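Local coordinates for oxidoreductase, NAD-binding/iron-sulfur cluster-binding protein (PDB 6ZY0), which acts as a catabolic reductive dehalogenase, removing halogen from organic substrates with the aid of bound cobalamin and two iron-sulfur clusters, at residues Q430-M435 with G511-S516. The protein carries 1 engineered substitution. Sequence-based numbering, arbitrary orientation.
Sequences QGYETM and GPRSQS. Engineered in segment 511-516: Q515 (natural residue Lys).
Q430 meets R513 through the backbone: Q430 N donates to R513 O over 2.9 Å. At 169° the N-H points nearly straight at the oxygen, yet the donor stands above the carbonyl plane rather than on a lone pair. The bond lies where strands 422-429 and 514-521, antiparallel neighbours in a four-stranded sheet, give way to other structure, and R513 centres an inverse gamma turn just before its strand. The extended Q430 side chain crosses Q515, an engineered residue (natural Lys), with CG to CG 3.8 Å and amide planes only 13° apart. As modelled, Q430 NE2 and Q515 NE2 are 2.8 Å apart; two donors make no hydrogen bond, so the amide orientation, of Q430 in particular, is doubtful, since Q515 NE2 as modelled already bonds a cobalamin oxygen. G431, the N-cap of helix 432-437, brings its C to 3.6 Å from R513 CD. Y432 N is 3.5 Å from the same CD, and Y432 CB sits over one guanidinium face, offset toward its rim. A bend at chi3 (51°) turns the guanidinium beside this helix start. Y432 CD1 approaches R513 NH1 at 4.0 Å, but ring and guanidinium planes are steeply inclined, not parallel as in an offset stack. M435 packs its CE 3.4 Å from R513 CG. D429 accepts from G431 N and forms a salt bridge with R513 NE, while N598 takes NH1. The chemistry thus divides: a buried arginine, its charge probably balanced by D429, ties helix start to strand start, whereas polar 514-516 forms part of the corrinoid pocket.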
ATOM      1  N   GLN A 430      -1.117   3.691   2.393  1.00 27.75           N
ATOM      2  CA  GLN A 430      -0.734   2.831   3.510  1.00 29.84           C
ATOM      3  C   GLN A 430      -1.871   2.660   4.509  1.00 30.91           C
ATOM      4  O   GLN A 430      -1.954   1.620   5.174  1.00 33.51           O
ATOM      5  CB  GLN A 430       0.507   3.378   4.215  1.00 31.99           C
ATOM      6  CG  GLN A 430       1.809   2.813   3.682  1.00 34.21           C
ATOM      7  CD  GLN A 430       2.924   2.845   4.710  1.00 38.35           C
ATOM      8  OE1 GLN A 430       2.684   2.692   5.908  1.00 34.18           O
ATOM      9  NE2 GLN A 430       4.151   3.039   4.245  1.00 37.60           N
ATOM     10  N   GLY A 431      -2.748   3.654   4.635  1.00 30.18           N
ATOM     11  CA  GLY A 431      -3.869   3.549   5.550  1.00 31.87           C
ATOM     12  C   GLY A 431      -3.858   4.576   6.664  1.00 32.29           C
ATOM     13  O   GLY A 431      -3.045   4.493   7.592  1.00 35.60           O
ATOM     14  N   TYR A 432      -4.774   5.544   6.588  1.00 30.14           N
ATOM     15  CA  TYR A 432      -4.817   6.605   7.588  1.00 27.88           C
ATOM     16  C   TYR A 432      -5.247   6.075   8.950  1.00 31.90           C
ATOM     17  O   TYR A 432      -4.601   6.354   9.968  1.00 32.07           O
ATOM     18  CB  TYR A 432      -5.763   7.713   7.134  1.00 28.72           C
ATOM     19  CG  TYR A 432      -5.976   8.773   8.187  1.00 28.55           C
ATOM     20  CD1 TYR A 432      -5.016   9.748   8.421  1.00 28.83           C
ATOM     21  CD2 TYR A 432      -7.132   8.791   8.957  1.00 29.09           C
ATOM     22  CE1 TYR A 432      -5.209  10.717   9.390  1.00 32.35           C
ATOM     23  CE2 TYR A 432      -7.329   9.752   9.926  1.00 26.60           C
ATOM     24  CZ  TYR A 432      -6.367  10.712  10.143  1.00 28.85           C
ATOM     25  OH  TYR A 432      -6.567  11.678  11.112  1.00 29.78           O
ATOM     26  N   GLU A 433      -6.347   5.315   8.992  1.00 31.92           N
ATOM     27  CA  GLU A 433      -6.959   4.975  10.275  1.00 29.94           C
ATOM     28  C   GLU A 433      -6.058   4.079  11.118  1.00 34.53           C
ATOM     29  O   GLU A 433      -5.948   4.281  12.334  1.00 36.14           O
ATOM     30  CB  GLU A 433      -8.316   4.317  10.055  1.00 31.34           C
ATOM     31  CG  GLU A 433      -9.431   5.303   9.750  1.00 33.74           C
ATOM     32  CD  GLU A 433      -9.442   5.728   8.298  1.00 42.79           C
ATOM     33  OE1 GLU A 433      -9.864   6.874   8.013  1.00 40.99           O
ATOM     34  OE2 GLU A 433      -9.023   4.909   7.446  1.00 44.00           O
ATOM     35  N   THR A 434      -5.412   3.084  10.506  1.00 31.80           N
ATOM     36  CA  THR A 434      -4.482   2.253  11.267  1.00 28.50           C
ATOM     37  C   THR A 434      -3.319   3.076  11.796  1.00 30.81           C
ATOM     38  O   THR A 434      -2.926   2.937  12.962  1.00 30.55           O
ATOM     39  CB  THR A 434      -3.954   1.104  10.413  1.00 29.52           C
ATOM     40  OG1 THR A 434      -5.031   0.233  10.058  1.00 33.56           O
ATOM     41  CG2 THR A 434      -2.901   0.317  11.181  1.00 25.27           C
ATOM     42  N   MET A 435      -2.753   3.940  10.958  1.00 30.95           N
ATOM     43  CA  MET A 435      -1.602   4.714  11.392  1.00 32.43           C
ATOM     44  C   MET A 435      -1.974   5.750  12.433  1.00 31.34           C
ATOM     45  O   MET A 435      -1.122   6.124  13.243  1.00 36.69           O
ATOM     46  CB  MET A 435      -0.932   5.385  10.195  1.00 36.90           C
ATOM     47  CG  MET A 435       0.558   5.659  10.388  1.00 34.14           C
ATOM     48  SD  MET A 435       1.193   6.565   8.969  1.00 66.41           S
ATOM     49  CE  MET A 435       0.320   5.709   7.659  1.00 39.78           C
ATOM     50  N   GLY A 511      -1.175  12.769   1.108  1.00 22.67           N
ATOM     51  CA  GLY A 511       0.015  13.223   1.787  1.00 19.25           C
ATOM     52  C   GLY A 511       1.215  12.354   1.481  1.00 22.15           C
ATOM     53  O   GLY A 511       1.435  11.946   0.336  1.00 28.22           O
ATOM     54  N   PRO A 512       2.008  12.048   2.500  1.00 20.89           N
ATOM     55  CA  PRO A 512       3.141  11.121   2.341  1.00 25.09           C
ATOM     56  C   PRO A 512       2.794   9.656   2.553  1.00 24.89           C
ATOM     57  O   PRO A 512       3.710   8.842   2.688  1.00 28.33           O
ATOM     58  CB  PRO A 512       4.094  11.590   3.445  1.00 21.54           C
ATOM     59  CG  PRO A 512       3.186  12.059   4.520  1.00 22.81           C
ATOM     60  CD  PRO A 512       1.922  12.576   3.871  1.00 20.00           C
ATOM     61  N   ARG A 513       1.514   9.312   2.578  1.00 27.78           N
ATOM     62  CA  ARG A 513       1.043   8.046   3.130  1.00 24.06           C
ATOM     63  C   ARG A 513       0.910   6.986   2.040  1.00 26.69           C
ATOM     64  O   ARG A 513      -0.150   6.405   1.819  1.00 36.48           O
ATOM     65  CB  ARG A 513      -0.291   8.270   3.831  1.00 25.86           C
ATOM     66  CG  ARG A 513      -0.710   7.158   4.737  1.00 30.78           C
ATOM     67  CD  ARG A 513      -2.091   7.416   5.264  1.00 32.02           C
ATOM     68  NE  ARG A 513      -3.032   7.730   4.198  1.00 22.96           N
ATOM     69  CZ  ARG A 513      -3.587   8.922   4.031  1.00 25.81           C
ATOM     70  NH1 ARG A 513      -3.274   9.912   4.854  1.00 28.26           N
ATOM     71  NH2 ARG A 513      -4.450   9.124   3.043  1.00 29.31           N
ATOM     72  N   SER A 514       2.005   6.723   1.346  1.00 26.83           N
ATOM     73  CA  SER A 514       1.905   5.851   0.190  1.00 30.08           C
ATOM     74  C   SER A 514       3.143   4.990   0.057  1.00 31.29           C
ATOM     75  O   SER A 514       4.249   5.392   0.426  1.00 35.78           O
ATOM     76  CB  SER A 514       1.721   6.642  -1.105  1.00 29.02           C
ATOM     77  OG  SER A 514       2.977   7.065  -1.600  1.00 28.65           O
ATOM     78  N   GLN A 515       2.935   3.797  -0.481  1.00 26.65           N
ATOM     79  CA  GLN A 515       4.006   2.977  -1.011  1.00 26.97           C
ATOM     80  C   GLN A 515       3.742   2.822  -2.498  1.00 24.24           C
ATOM     81  O   GLN A 515       2.603   2.577  -2.906  1.00 23.92           O
ATOM     82  CB  GLN A 515       4.068   1.619  -0.314  1.00 30.51           C
ATOM     83  CG  GLN A 515       4.425   1.692   1.168  1.00 32.72           C
ATOM     84  CD  GLN A 515       5.915   1.857   1.407  1.00 33.96           C
ATOM     85  OE1 GLN A 515       6.713   1.794   0.476  1.00 35.28           O
ATOM     86  NE2 GLN A 515       6.298   2.046   2.664  1.00 33.11           N
ATOM     87  N   SER A 516       4.777   3.004  -3.302  1.00 24.06           N
ATOM     88  CA  SER A 516       4.639   2.989  -4.747  1.00 22.18           C
ATOM     89  C   SER A 516       5.005   1.621  -5.295  1.00 20.80           C
ATOM     90  O   SER A 516       5.818   0.898  -4.719  1.00 23.87           O
ATOM     91  CB  SER A 516       5.532   4.047  -5.396  1.00 22.08           C
ATOM     92  OG  SER A 516       6.900   3.739  -5.190  1.00 21.95           O
TER